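Local structure of spike glycoprotein (Bat coronavirus HKU9, 5GYQ) at residues P112-N117 / T135-A140; D15-V20 / L66-I71; D39-H44 / C101-Y106; Q45-G50 / N78-V83. The protein probably attaches the virion to host cells by interacting with a host receptor, as the putative receptor-binding domain of the viral spike. All coordinates share one frame; numbering follows the deposited sequence.

Contact 1: P112-N117 / T135-A140. With NAG (2-acetamido-2-deoxy-beta-D-glucopyranose), chain B.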
loop_
_atom_site.group_PDB
_atom_site.type_symbol
_atom_site.label_atom_id
_atom_site.label_comp_id
_atom_site.label_asym_id
_atom_site.label_seq_id
_atom_site.Cartn_x
_atom_site.Cartn_y
_atom_site.Cartn_z
ATOM N N PRO A 112 13.868 -4.024 12.172
ATOM C CA PRO A 112 12.852 -5.005 12.553
ATOM C C PRO A 112 11.725 -5.079 11.529
ATOM O O PRO A 112 11.184 -4.055 11.114
ATOM C CB PRO A 112 12.349 -4.475 13.895
ATOM C CG PRO A 112 13.556 -3.847 14.497
ATOM C CD PRO A 112 14.359 -3.274 13.347
ATOM N N TYR A 113 11.401 -6.299 11.123
ATOM C CA TYR A 113 10.422 -6.541 10.079
ATOM C C TYR A 113 9.337 -7.434 10.659
ATOM O O TYR A 113 9.510 -8.650 10.759
ATOM C CB TYR A 113 11.106 -7.180 8.866
ATOM C CG TYR A 113 10.250 -7.367 7.632
ATOM C CD1 TYR A 113 9.363 -6.383 7.209
ATOM C CD2 TYR A 113 10.365 -8.517 6.864
ATOM C CE1 TYR A 113 8.593 -6.558 6.066
ATOM C CE2 TYR A 113 9.609 -8.698 5.725
ATOM C CZ TYR A 113 8.723 -7.718 5.330
ATOM O OH TYR A 113 7.970 -7.907 4.194
ATOM N N ALA A 114 8.230 -6.825 11.072
ATOM C CA ALA A 114 7.195 -7.544 11.809
ATOM C C ALA A 114 6.168 -8.165 10.873
ATOM O O ALA A 114 5.271 -7.484 10.376
ATOM C CB ALA A 114 6.513 -6.618 12.802
ATOM N N VAL A 115 6.306 -9.466 10.646
ATOM C CA VAL A 115 5.451 -10.184 9.714
ATOM C C VAL A 115 4.781 -11.368 10.399
ATOM O O VAL A 115 5.461 -12.244 10.927
ATOM C CB VAL A 115 6.250 -10.686 8.495
ATOM C CG1 VAL A 115 5.350 -11.452 7.535
ATOM C CG2 VAL A 115 6.919 -9.524 7.789
ATOM N N ALA A 116 3.451 -11.393 10.392
ATOM C CA ALA A 116 2.714 -12.511 10.974
ATOM C C ALA A 116 2.922 -13.759 10.132
ATOM O O ALA A 116 2.977 -13.681 8.904
ATOM C CB ALA A 116 1.233 -12.180 11.081
ATOM N N ASN A 117 3.052 -14.909 10.786
ATOM C CA ASN A 117 3.262 -16.156 10.059
ATOM C C ASN A 117 2.280 -17.245 10.489
ATOM O O ASN A 117 2.533 -18.433 10.306
ATOM C CB ASN A 117 4.709 -16.635 10.225
ATOM C CG ASN A 117 4.978 -17.241 11.586
ATOM O OD1 ASN A 117 4.434 -16.803 12.601
ATOM N ND2 ASN A 117 5.823 -18.267 11.613
ATOM N N THR A 135 2.274 -9.717 19.818
ATOM C CA THR A 135 3.288 -10.783 19.791
ATOM C C THR A 135 4.124 -10.750 18.511
ATOM O O THR A 135 5.306 -11.076 18.539
ATOM C CB THR A 135 2.676 -12.202 19.930
ATOM O OG1 THR A 135 1.900 -12.510 18.768
ATOM C CG2 THR A 135 1.819 -12.310 21.175
ATOM N N VAL A 136 3.515 -10.366 17.393
ATOM C CA VAL A 136 4.252 -10.298 16.127
ATOM C C VAL A 136 5.288 -9.167 16.162
ATOM O O VAL A 136 6.477 -9.351 15.831
ATOM C CB VAL A 136 3.296 -10.096 14.927
ATOM C CG1 VAL A 136 4.079 -9.874 13.644
ATOM C CG2 VAL A 136 2.366 -11.302 14.779
ATOM N N ILE A 137 4.826 -7.996 16.589
ATOM C CA ILE A 137 5.690 -6.831 16.719
ATOM C C ILE A 137 6.829 -7.107 17.701
ATOM O O ILE A 137 7.979 -6.747 17.440
ATOM C CB ILE A 137 4.885 -5.592 17.164
ATOM C CG1 ILE A 137 3.905 -5.184 16.060
ATOM C CG2 ILE A 137 5.820 -4.437 17.495
ATOM C CD1 ILE A 137 2.962 -4.075 16.457
ATOM N N ASN A 138 6.516 -7.761 18.819
ATOM C CA ASN A 138 7.548 -8.114 19.791
ATOM C C ASN A 138 8.542 -9.134 19.238
ATOM O O ASN A 138 9.747 -9.022 19.466
ATOM C CB ASN A 138 6.921 -8.653 21.077
ATOM C CG ASN A 138 7.957 -8.970 22.140
ATOM O OD1 ASN A 138 8.259 -10.135 22.403
ATOM N ND2 ASN A 138 8.526 -7.931 22.739
ATOM N N ALA A 139 8.035 -10.128 18.516
ATOM C CA ALA A 139 8.876 -11.170 17.939
ATOM C C ALA A 139 9.829 -10.597 16.898
ATOM O O ALA A 139 10.922 -11.124 16.708
ATOM C CB ALA A 139 8.023 -12.268 17.324
ATOM N N ALA A 140 9.413 -9.523 16.229
ATOM C CA ALA A 140 10.290 -8.856 15.262
ATOM C C ALA A 140 11.646 -8.449 15.861
ATOM O O ALA A 140 12.651 -8.384 15.150
ATOM C CB ALA A 140 9.591 -7.632 14.677
HETATM C C1 NAG B . 12.031 -11.304 4.114
HETATM C C2 NAG B . 13.293 -12.107 3.897
HETATM C C3 NAG B . 12.977 -13.593 3.976
HETATM C C4 NAG B . 12.287 -13.917 5.300
HETATM C C5 NAG B . 11.129 -12.953 5.586
HETATM C C6 NAG B . 10.615 -13.072 7.002
HETATM C C7 NAG B . 15.020 -11.007 2.549
HETATM C C8 NAG B . 15.550 -10.760 1.169
HETATM N N2 NAG B . 13.926 -11.776 2.631
HETATM O O3 NAG B . 14.197 -14.312 3.856
HETATM O O4 NAG B . 11.701 -15.216 5.253
HETATM O O5 NAG B . 11.517 -11.581 5.404
HETATM O O6 NAG B . 9.494 -12.227 7.224
HETATM O O7 NAG B . 15.553 -10.533 3.548
HETATM O O HOH W 1 12.873 -8.643 12.362
#

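Contact 2: D15-V20 / L66-I71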
loop_
_atom_site.group_PDB
_atom_site.type_symbol
_atom_site.label_atom_id
_atom_site.label_comp_id
_atom_site.label_asym_id
_atom_site.label_seq_id
_atom_site.Cartn_x
_atom_site.Cartn_y
_atom_site.Cartn_z
ATOM N N ASP A 15 7.643 6.954 7.102
ATOM C CA ASP A 15 7.871 5.826 8.003
ATOM C C ASP A 15 6.757 4.785 7.896
ATOM O O ASP A 15 5.880 4.719 8.760
ATOM C CB ASP A 15 7.995 6.308 9.452
ATOM C CG ASP A 15 8.393 5.195 10.411
ATOM O OD1 ASP A 15 8.915 4.160 9.946
ATOM O OD2 ASP A 15 8.187 5.359 11.631
ATOM N N PRO A 16 6.794 3.963 6.834
ATOM C CA PRO A 16 5.768 2.945 6.579
ATOM C C PRO A 16 5.619 1.945 7.721
ATOM O O PRO A 16 6.620 1.461 8.252
ATOM C CB PRO A 16 6.275 2.248 5.313
ATOM C CG PRO A 16 7.139 3.265 4.647
ATOM C CD PRO A 16 7.810 3.994 5.770
ATOM N N PRO A 17 4.371 1.632 8.093
ATOM C CA PRO A 17 4.121 0.708 9.203
ATOM C C PRO A 17 4.532 -0.719 8.861
ATOM O O PRO A 17 4.708 -1.047 7.687
ATOM C CB PRO A 17 2.608 0.809 9.411
ATOM C CG PRO A 17 2.069 1.235 8.089
ATOM C CD PRO A 17 3.124 2.094 7.455
ATOM N N GLN A 18 4.706 -1.547 9.885
ATOM C CA GLN A 18 4.940 -2.966 9.675
ATOM C C GLN A 18 3.737 -3.540 8.937
ATOM O O GLN A 18 2.611 -3.090 9.148
ATOM C CB GLN A 18 5.159 -3.684 11.009
ATOM C CG GLN A 18 6.311 -3.129 11.838
ATOM C CD GLN A 18 7.671 -3.389 11.211
ATOM O OE1 GLN A 18 7.810 -4.227 10.320
ATOM N NE2 GLN A 18 8.683 -2.666 11.678
ATOM N N PRO A 19 3.969 -4.526 8.059
ATOM C CA PRO A 19 2.879 -5.083 7.250
ATOM C C PRO A 19 1.758 -5.690 8.089
ATOM O O PRO A 19 0.608 -5.697 7.644
ATOM C CB PRO A 19 3.577 -6.158 6.410
ATOM C CG PRO A 19 4.853 -6.446 7.116
ATOM C CD PRO A 19 5.261 -5.164 7.761
ATOM N N VAL A 20 2.077 -6.176 9.285
ATOM C CA VAL A 20 1.048 -6.732 10.156
ATOM C C VAL A 20 0.045 -5.642 10.563
ATOM O O VAL A 20 -1.122 -5.932 10.820
ATOM C CB VAL A 20 1.660 -7.411 11.412
ATOM C CG1 VAL A 20 2.347 -6.394 12.317
ATOM C CG2 VAL A 20 0.595 -8.180 12.178
ATOM N N LEU A 66 -5.358 4.137 -0.692
ATOM C CA LEU A 66 -3.916 4.001 -0.505
ATOM C C LEU A 66 -3.594 3.114 0.688
ATOM O O LEU A 66 -3.881 3.472 1.828
ATOM C CB LEU A 66 -3.265 5.371 -0.310
ATOM C CG LEU A 66 -3.593 6.437 -1.354
ATOM C CD1 LEU A 66 -2.986 7.777 -0.961
ATOM C CD2 LEU A 66 -3.112 6.008 -2.732
ATOM N N ASP A 67 -2.998 1.958 0.426
ATOM C CA ASP A 67 -2.554 1.085 1.506
ATOM C C ASP A 67 -1.046 1.175 1.649
ATOM O O ASP A 67 -0.315 0.950 0.696
ATOM C CB ASP A 67 -2.985 -0.357 1.252
ATOM C CG ASP A 67 -4.484 -0.492 1.117
ATOM O OD1 ASP A 67 -5.209 0.329 1.713
ATOM O OD2 ASP A 67 -4.940 -1.419 0.418
ATOM N N VAL A 68 -0.576 1.501 2.842
ATOM C CA VAL A 68 0.846 1.749 3.034
ATOM C C VAL A 68 1.443 0.818 4.081
ATOM O O VAL A 68 0.856 0.596 5.155
ATOM C CB VAL A 68 1.097 3.210 3.438
ATOM C CG1 VAL A 68 2.581 3.465 3.635
ATOM C CG2 VAL A 68 0.539 4.150 2.375
ATOM N N MET A 69 2.607 0.265 3.746
ATOM C CA MET A 69 3.331 -0.615 4.660
ATOM C C MET A 69 4.773 -0.763 4.205
ATOM O O MET A 69 5.173 -0.168 3.212
ATOM C CB MET A 69 2.661 -1.988 4.730
ATOM C CG MET A 69 2.809 -2.804 3.450
ATOM S SD MET A 69 1.307 -3.711 3.023
ATOM C CE MET A 69 0.302 -2.391 2.349
ATOM N N ARG A 70 5.552 -1.559 4.927
ATOM C CA ARG A 70 6.898 -1.891 4.487
ATOM C C ARG A 70 6.943 -3.351 4.056
ATOM O O ARG A 70 6.101 -4.150 4.466
ATOM C CB ARG A 70 7.921 -1.611 5.592
ATOM C CG ARG A 70 7.708 -2.375 6.886
ATOM C CD ARG A 70 8.723 -1.934 7.931
ATOM N NE ARG A 70 8.670 -0.490 8.145
ATOM C CZ ARG A 70 9.731 0.279 8.370
ATOM N NH1 ARG A 70 10.945 -0.255 8.412
ATOM N NH2 ARG A 70 9.579 1.586 8.549
ATOM N N ILE A 71 7.924 -3.697 3.228
ATOM C CA ILE A 71 7.959 -5.022 2.612
ATOM C C ILE A 71 9.375 -5.338 2.133
ATOM O O ILE A 71 10.051 -4.462 1.603
ATOM C CB ILE A 71 6.943 -5.097 1.433
ATOM C CG1 ILE A 71 6.804 -6.516 0.888
ATOM C CG2 ILE A 71 7.312 -4.115 0.322
ATOM C CD1 ILE A 71 5.688 -6.650 -0.148
#

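Contact 3: D39-H44 / C101-Y106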
loop_
_atom_site.group_PDB
_atom_site.type_symbol
_atom_site.label_atom_id
_atom_site.label_comp_id
_atom_site.label_asym_id
_atom_site.label_seq_id
_atom_site.Cartn_x
_atom_site.Cartn_y
_atom_site.Cartn_z
ATOM N N ASP A 39 5.425 10.184 -8.350
ATOM C CA ASP A 39 6.640 10.790 -8.889
ATOM C C ASP A 39 7.678 11.150 -7.827
ATOM O O ASP A 39 8.861 10.841 -7.980
ATOM C CB ASP A 39 6.286 12.039 -9.695
ATOM C CG ASP A 39 5.372 11.735 -10.864
ATOM O OD1 ASP A 39 5.892 11.464 -11.967
ATOM O OD2 ASP A 39 4.136 11.762 -10.679
ATOM N N SER A 40 7.234 11.802 -6.758
ATOM C CA SER A 40 8.145 12.292 -5.724
ATOM C C SER A 40 8.886 11.166 -5.007
ATOM O O SER A 40 10.007 11.357 -4.538
ATOM C CB SER A 40 7.383 13.139 -4.706
ATOM O OG SER A 40 6.895 14.328 -5.303
ATOM N N LEU A 41 8.256 9.999 -4.920
ATOM C CA LEU A 41 8.872 8.846 -4.271
ATOM C C LEU A 41 10.028 8.288 -5.094
ATOM O O LEU A 41 9.959 8.255 -6.324
ATOM C CB LEU A 41 7.832 7.752 -4.029
ATOM C CG LEU A 41 6.735 8.069 -3.013
ATOM C CD1 LEU A 41 5.740 6.925 -2.932
ATOM C CD2 LEU A 41 7.346 8.344 -1.651
ATOM N N PRO A 42 11.099 7.851 -4.414
ATOM C CA PRO A 42 12.239 7.195 -5.066
ATOM C C PRO A 42 11.883 5.771 -5.482
ATOM O O PRO A 42 12.080 4.834 -4.710
ATOM C CB PRO A 42 13.317 7.204 -3.980
ATOM C CG PRO A 42 12.555 7.221 -2.701
ATOM C CD PRO A 42 11.308 8.020 -2.966
ATOM N N THR A 43 11.371 5.622 -6.699
ATOM C CA THR A 43 10.780 4.365 -7.146
ATOM C C THR A 43 11.770 3.204 -7.233
ATOM O O THR A 43 12.836 3.317 -7.840
ATOM C CB THR A 43 10.110 4.539 -8.522
ATOM O OG1 THR A 43 9.075 5.528 -8.424
ATOM C CG2 THR A 43 9.506 3.227 -8.995
ATOM N N HIS A 44 11.397 2.090 -6.609
ATOM C CA HIS A 44 12.142 0.842 -6.712
ATOM C C HIS A 44 11.483 -0.067 -7.738
ATOM O O HIS A 44 12.162 -0.753 -8.501
ATOM C CB HIS A 44 12.218 0.151 -5.349
ATOM C CG HIS A 44 12.595 -1.297 -5.418
ATOM N ND1 HIS A 44 13.904 -1.725 -5.463
ATOM C CD2 HIS A 44 11.831 -2.414 -5.442
ATOM C CE1 HIS A 44 13.930 -3.046 -5.512
ATOM N NE2 HIS A 44 12.686 -3.488 -5.503
ATOM N N CYS A 101 -2.396 0.073 -8.688
ATOM C CA CYS A 101 -0.939 -0.023 -8.790
ATOM C C CYS A 101 -0.221 -0.400 -7.496
ATOM O O CYS A 101 -0.640 -0.036 -6.399
ATOM C CB CYS A 101 -0.365 1.302 -9.301
ATOM S SG CYS A 101 -0.793 1.665 -11.017
ATOM N N LEU A 102 0.873 -1.136 -7.656
ATOM C CA LEU A 102 1.794 -1.452 -6.575
ATOM C C LEU A 102 3.045 -0.606 -6.740
ATOM O O LEU A 102 3.778 -0.750 -7.725
ATOM C CB LEU A 102 2.163 -2.934 -6.578
ATOM C CG LEU A 102 1.020 -3.945 -6.555
ATOM C CD1 LEU A 102 1.576 -5.357 -6.634
ATOM C CD2 LEU A 102 0.180 -3.767 -5.304
ATOM N N HIS A 103 3.284 0.280 -5.781
ATOM C CA HIS A 103 4.433 1.168 -5.854
ATOM C C HIS A 103 5.404 0.924 -4.707
ATOM O O HIS A 103 5.163 1.331 -3.570
ATOM C CB HIS A 103 3.979 2.627 -5.856
ATOM C CG HIS A 103 5.059 3.595 -6.228
ATOM N ND1 HIS A 103 4.835 4.946 -6.359
ATOM C CD2 HIS A 103 6.371 3.399 -6.503
ATOM C CE1 HIS A 103 5.965 5.546 -6.695
ATOM N NE2 HIS A 103 6.910 4.631 -6.789
ATOM N N ALA A 104 6.507 0.255 -5.020
ATOM C CA ALA A 104 7.568 0.026 -4.055
ATOM C C ALA A 104 8.673 1.057 -4.240
ATOM O O ALA A 104 9.143 1.287 -5.359
ATOM C CB ALA A 104 8.119 -1.378 -4.191
ATOM N N PHE A 105 9.078 1.677 -3.137
ATOM C CA PHE A 105 10.066 2.748 -3.173
ATOM C C PHE A 105 11.130 2.549 -2.099
ATOM O O PHE A 105 10.901 1.858 -1.105
ATOM C CB PHE A 105 9.385 4.110 -3.006
ATOM C CG PHE A 105 8.533 4.221 -1.769
ATOM C CD1 PHE A 105 9.052 4.751 -0.599
ATOM C CD2 PHE A 105 7.210 3.809 -1.780
ATOM C CE1 PHE A 105 8.268 4.860 0.539
ATOM C CE2 PHE A 105 6.426 3.915 -0.646
ATOM C CZ PHE A 105 6.957 4.442 0.513
ATOM N N TYR A 106 12.290 3.166 -2.302
ATOM C CA TYR A 106 13.434 2.977 -1.414
ATOM C C TYR A 106 13.268 3.665 -0.061
ATOM O O TYR A 106 12.811 4.803 0.021
ATOM C CB TYR A 106 14.717 3.474 -2.093
ATOM C CG TYR A 106 15.169 2.597 -3.240
ATOM C CD1 TYR A 106 15.952 1.472 -3.013
ATOM C CD2 TYR A 106 14.804 2.886 -4.546
ATOM C CE1 TYR A 106 16.364 0.662 -4.057
ATOM C CE2 TYR A 106 15.212 2.084 -5.597
ATOM C CZ TYR A 106 15.990 0.972 -5.347
ATOM O OH TYR A 106 16.395 0.171 -6.389
HETATM O O HOH W 2 14.795 -0.196 -9.322
#

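Contact 4: Q45-G50 / N78-V83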
loop_
_atom_site.group_PDB
_atom_site.type_symbol
_atom_site.label_atom_id
_atom_site.label_comp_id
_atom_site.label_asym_id
_atom_site.label_seq_id
_atom_site.Cartn_x
_atom_site.Cartn_y
_atom_site.Cartn_z
ATOM N N GLN A 45 10.153 -0.063 -7.752
ATOM C CA GLN A 45 9.384 -0.855 -8.705
ATOM C C GLN A 45 7.930 -0.391 -8.741
ATOM O O GLN A 45 7.259 -0.361 -7.713
ATOM C CB GLN A 45 9.452 -2.345 -8.349
ATOM C CG GLN A 45 9.918 -3.245 -9.487
ATOM C CD GLN A 45 11.390 -3.604 -9.387
ATOM O OE1 GLN A 45 11.982 -3.560 -8.306
ATOM N NE2 GLN A 45 11.990 -3.963 -10.518
ATOM N N LEU A 46 7.444 -0.031 -9.925
ATOM C CA LEU A 46 6.058 0.403 -10.078
ATOM C C LEU A 46 5.316 -0.494 -11.063
ATOM O O LEU A 46 5.629 -0.513 -12.252
ATOM C CB LEU A 46 5.995 1.862 -10.536
ATOM C CG LEU A 46 4.618 2.455 -10.851
ATOM C CD1 LEU A 46 3.714 2.461 -9.627
ATOM C CD2 LEU A 46 4.765 3.860 -11.411
ATOM N N GLN A 47 4.334 -1.235 -10.561
ATOM C CA GLN A 47 3.607 -2.187 -11.391
ATOM C C GLN A 47 2.115 -1.887 -11.402
ATOM O O GLN A 47 1.480 -1.854 -10.355
ATOM C CB GLN A 47 3.847 -3.613 -10.896
ATOM C CG GLN A 47 3.276 -4.681 -11.802
ATOM C CD GLN A 47 4.095 -4.868 -13.060
ATOM O OE1 GLN A 47 5.309 -5.068 -12.999
ATOM N NE2 GLN A 47 3.437 -4.796 -14.212
ATOM N N CYS A 48 1.548 -1.689 -12.586
ATOM C CA CYS A 48 0.138 -1.327 -12.677
ATOM C C CYS A 48 -0.717 -2.388 -13.369
ATOM O O CYS A 48 -0.254 -3.098 -14.259
ATOM C CB CYS A 48 -0.014 0.010 -13.400
ATOM S SG CYS A 48 0.596 1.440 -12.481
ATOM N N TYR A 49 -1.975 -2.471 -12.946
ATOM C CA TYR A 49 -2.940 -3.423 -13.476
ATOM C C TYR A 49 -4.246 -2.715 -13.823
ATOM O O TYR A 49 -4.920 -2.172 -12.941
ATOM C CB TYR A 49 -3.210 -4.539 -12.464
ATOM C CG TYR A 49 -1.963 -5.134 -11.852
ATOM C CD1 TYR A 49 -1.326 -6.221 -12.440
ATOM C CD2 TYR A 49 -1.424 -4.612 -10.682
ATOM C CE1 TYR A 49 -0.185 -6.767 -11.882
ATOM C CE2 TYR A 49 -0.284 -5.152 -10.119
ATOM C CZ TYR A 49 0.330 -6.229 -10.722
ATOM O OH TYR A 49 1.465 -6.765 -10.161
ATOM N N GLY A 50 -4.599 -2.724 -15.107
ATOM C CA GLY A 50 -5.829 -2.103 -15.570
ATOM C C GLY A 50 -5.618 -0.670 -16.018
ATOM O O GLY A 50 -6.555 0.008 -16.439
ATOM N N ASN A 78 7.156 -12.020 -4.528
ATOM C CA ASN A 78 5.989 -12.893 -4.449
ATOM C C ASN A 78 4.683 -12.125 -4.657
ATOM O O ASN A 78 3.732 -12.646 -5.239
ATOM C CB ASN A 78 5.958 -13.624 -3.109
ATOM C CG ASN A 78 7.043 -14.669 -2.999
ATOM O OD1 ASN A 78 7.523 -15.184 -4.009
ATOM N ND2 ASN A 78 7.440 -14.986 -1.770
ATOM N N LEU A 79 4.644 -10.884 -4.179
ATOM C CA LEU A 79 3.464 -10.038 -4.335
ATOM C C LEU A 79 3.223 -9.733 -5.807
ATOM O O LEU A 79 2.096 -9.837 -6.298
ATOM C CB LEU A 79 3.619 -8.738 -3.541
ATOM C CG LEU A 79 2.429 -7.776 -3.565
ATOM C CD1 LEU A 79 1.208 -8.415 -2.929
ATOM C CD2 LEU A 79 2.777 -6.473 -2.864
ATOM N N PHE A 80 4.292 -9.361 -6.505
ATOM C CA PHE A 80 4.232 -9.103 -7.942
ATOM C C PHE A 80 3.836 -10.343 -8.746
ATOM O O PHE A 80 3.002 -10.264 -9.648
ATOM C CB PHE A 80 5.580 -8.577 -8.447
ATOM C CG PHE A 80 5.842 -7.138 -8.103
ATOM C CD1 PHE A 80 4.793 -6.244 -7.957
ATOM C CD2 PHE A 80 7.136 -6.675 -7.929
ATOM C CE1 PHE A 80 5.032 -4.915 -7.644
ATOM C CE2 PHE A 80 7.381 -5.348 -7.616
ATOM C CZ PHE A 80 6.325 -4.467 -7.473
ATOM N N ASN A 81 4.438 -11.484 -8.422
ATOM C CA ASN A 81 4.203 -12.704 -9.189
ATOM C C ASN A 81 2.986 -13.486 -8.711
ATOM O O ASN A 81 2.657 -14.530 -9.272
ATOM C CB ASN A 81 5.436 -13.600 -9.143
ATOM C CG ASN A 81 6.645 -12.945 -9.772
ATOM O OD1 ASN A 81 6.526 -12.222 -10.762
ATOM N ND2 ASN A 81 7.815 -13.185 -9.197
ATOM N N ARG A 82 2.326 -12.969 -7.678
ATOM C CA ARG A 82 1.153 -13.606 -7.086
ATOM C C ARG A 82 1.458 -15.051 -6.682
ATOM O O ARG A 82 0.790 -15.999 -7.099
ATOM C CB ARG A 82 -0.030 -13.512 -8.049
ATOM C CG ARG A 82 -0.451 -12.059 -8.219
ATOM C CD ARG A 82 -1.539 -11.826 -9.243
ATOM N NE ARG A 82 -1.811 -10.393 -9.345
ATOM C CZ ARG A 82 -2.720 -9.849 -10.145
ATOM N NH1 ARG A 82 -3.468 -10.613 -10.931
ATOM N NH2 ARG A 82 -2.882 -8.533 -10.155
ATOM N N VAL A 83 2.498 -15.182 -5.865
ATOM C CA VAL A 83 2.884 -16.432 -5.227
ATOM C C VAL A 83 2.596 -16.303 -3.732
ATOM O O VAL A 83 2.937 -15.291 -3.124
ATOM C CB VAL A 83 4.377 -16.744 -5.467
ATOM C CG1 VAL A 83 4.852 -17.880 -4.575
ATOM C CG2 VAL A 83 4.625 -17.059 -6.935
HETATM O O HOH W 3 0.260 -8.599 -8.139
HETATM O O HOH W 4 2.917 -8.337 -11.455
#

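Contact 1: P112-N117 / T135-A140
Ala114 packs against Ala140 and Val136, joining a loop to the C-terminal part of helix 130-139. Both segments belong to the insertion between core strands 100-111 and 146-157. Betacoronavirus receptor-binding domains carry their external subdomain at this place in the fold, and helix 130-139 is probably part of it. The tight side is made of small apolar groups. Ala114 CB meets Ala140 CB at 3.7 Å, which lets loop and helix approach closely. One helical turn before Ala140, Val136 meets the loop with both methyls. Its CG1 is anti to the backbone N (chi1 174°) and lies against the loop backbone, 3.6 Å from Ala116 N. Its CG2 touches Ala116 CB at 4.0 Å. Ile137 only brushes Ala114. Two N-H groups of the loop are satisfied elsewhere: Ala114 N by Gln18 OE1 and Ala116 N by Asn91 OD1.

The contact is looser at Pro112, where CB stands 4.3 Å from Ala140 CB. A water sits beside this end. It accepts from Tyr113 N at 3.0 Å and lies 2.8 Å from Ala140 O, so the link between the backbones there is indirect. On the side of the loop turned from the helix, Tyr113 and Val115 meet the glycan at Asn72. Val115 CG2 sits over the centre of the Tyr113 ring, 3.4 Å above its plane. The phenol OH is bonded to His75 ND1 and Asn72 N. The sugar comes to the ring's edge, near its plane, with NAG O5 3.5 Å from Tyr113 CE2.

Contact 2: D15-V20 / L66-I71
The first torsion of Arg70 puts CG between the backbone N and the carbonyl carbon (chi1 60°), and one bend at chi3 (56°) turns NE and NH2 to Pro16 O. The guanidinium thus comes to lie against the loop Asp15 to Gln18. The grip is side-on. Arg70 NE lies 2.8 Å and Arg70 NH2 3.0 Å from Pro16 O, and the acceptor is in the guanidinium plane. NH2 also makes a salt bridge to Asp15 OD1 at 3.0 Å. The carboxylate is turned nearly perpendicular to the guanidinium, 87° between the planes, and the bridge uses one oxygen, OD1, rather than a paired, coplanar grip. Arg70 also holds the loop by its backbone, with Arg70 N 2.9 Å from Pro17 O.

The prolines fill in around these bonds. Pro17 CD and Pro16 CB rest on Val68 CG1, and Pro19 CD lies 3.8 Å from Arg70 CG. The Gln18 amide passes beside the Arg70 chain, its OE1 3.4 Å from Arg70 CD. Its own bonds go to Ala114 N and Pro112 O. The contact thus lays the loop after helix 10-14 across the end of strand 63-71, nearly at right angles. Prolines lack a backbone N-H, so the loop gives carbonyls to the strand. One buried arginine takes up two of them, and Asp15 probably offsets its charge.

Contact 3: D39-H44 / C101-Y106
The Tyr106 ring has His44 CB over one face, 3.6 Å above its plane, and Pro42 O and Thr43 O at its edge. The His44 ring turns its edge to the same Tyr106 ring in an offset edge-to-face pair, planes 84° apart. A weak bond of 3.3 Å from His44 ND1 to Tyr106 OH adds to this. Elsewhere the His44 ring stacks on Tyr149. Leu41 CD1 lies over one face of Phe105, 4.0 Å from the ring centroid. Thr43 OG1 meets His103 at its edge, 2.9 Å from NE2, while His103 ND1 binds Val37 O. The imidazole is therefore fixed through both nitrogens.

The backbones form the start of an antiparallel pairing of strands 43-49 and 100-111. Thr43 and Phe105 are a non-hydrogen-bonded pair. The bonds on either side run from Tyr106 N to Pro42 O (2.9 Å, 165° at the hydrogen) and from His44 N to Ala104 O (2.7 Å). Pro42 centres an inverse gamma turn, and the chain turns again at His44. A carbonyl such as Val37 O can only accept, which implies that His103 ND1 probably carries a proton.

Contact 4: Q45-G50 / N78-V83
Phe80 makes the apolar part of the contact. Its ring reaches from the helix toward strand 43-49 and meets two glutamines by their aliphatic carbons. Phe80 CE2 is 3.7 Å from Gln45 CB, and Phe80 CE1 is 3.7 Å from Gln47 CB. The two residues lie on the same face of the strand, so one ring spans both. Tyr49, next along that face, brings its OH to 4.0 Å from Phe80 CD1.

A cation-pi interaction adds a charged part. The extended Arg82 chain runs alongside Tyr49 in the opposite direction. It sets its guanidinium over one face of the ring, with CZ 4.7 Å from the Tyr49 ring centroid. The planes are tilted 34° to each other. Arg82 NH2 comes closest, near the rim of the ring at CD1.

Water makes the polar part. One molecule lies 3.0 Å from Tyr49 OH, donates to Leu79 O and accepts from Arg82 NE at 3.0 Å. It thereby helps fix the guanidinium beside the phenol. A second, modelled very close to Tyr49 OH and Phe80 O, is more doubtful.

The helix ends here. Arg82 has positive phi (54°), and Val83 N binds Asn78 O at 2.9 Å. With a weak bond from Arg82 N to Leu79 O, this fits a Schellman motif. The end of helix 73-81 thus leans on the outermost strand, 43-49, of the five-stranded core sheet. Leu102 of the adjoining strand 100-111 touches both Phe80 and Tyr49.

In the fold
Contacts 1 and 2 are buried, contact 3 is partly buried and contact 4 lies at the surface. Contacts 3 and 4 share strand 43-49. The disulfide Cys48-Cys101 joins them, as does the bond from Leu102 N to Gln47 O. Contacts 1 and 2 meet through Gln18, which bridges the two loops by its amide. Contact 2 touches contact 4 where Ile71 packs on Leu79. The chemistry follows place. Near the centre, contact 2 relies on a buried arginine and loop carbonyls. At the glycan end, contact 1 packs small apolar groups. The sheet-edge contacts use rings, with strand bonds in contact 3 and water in contact 4.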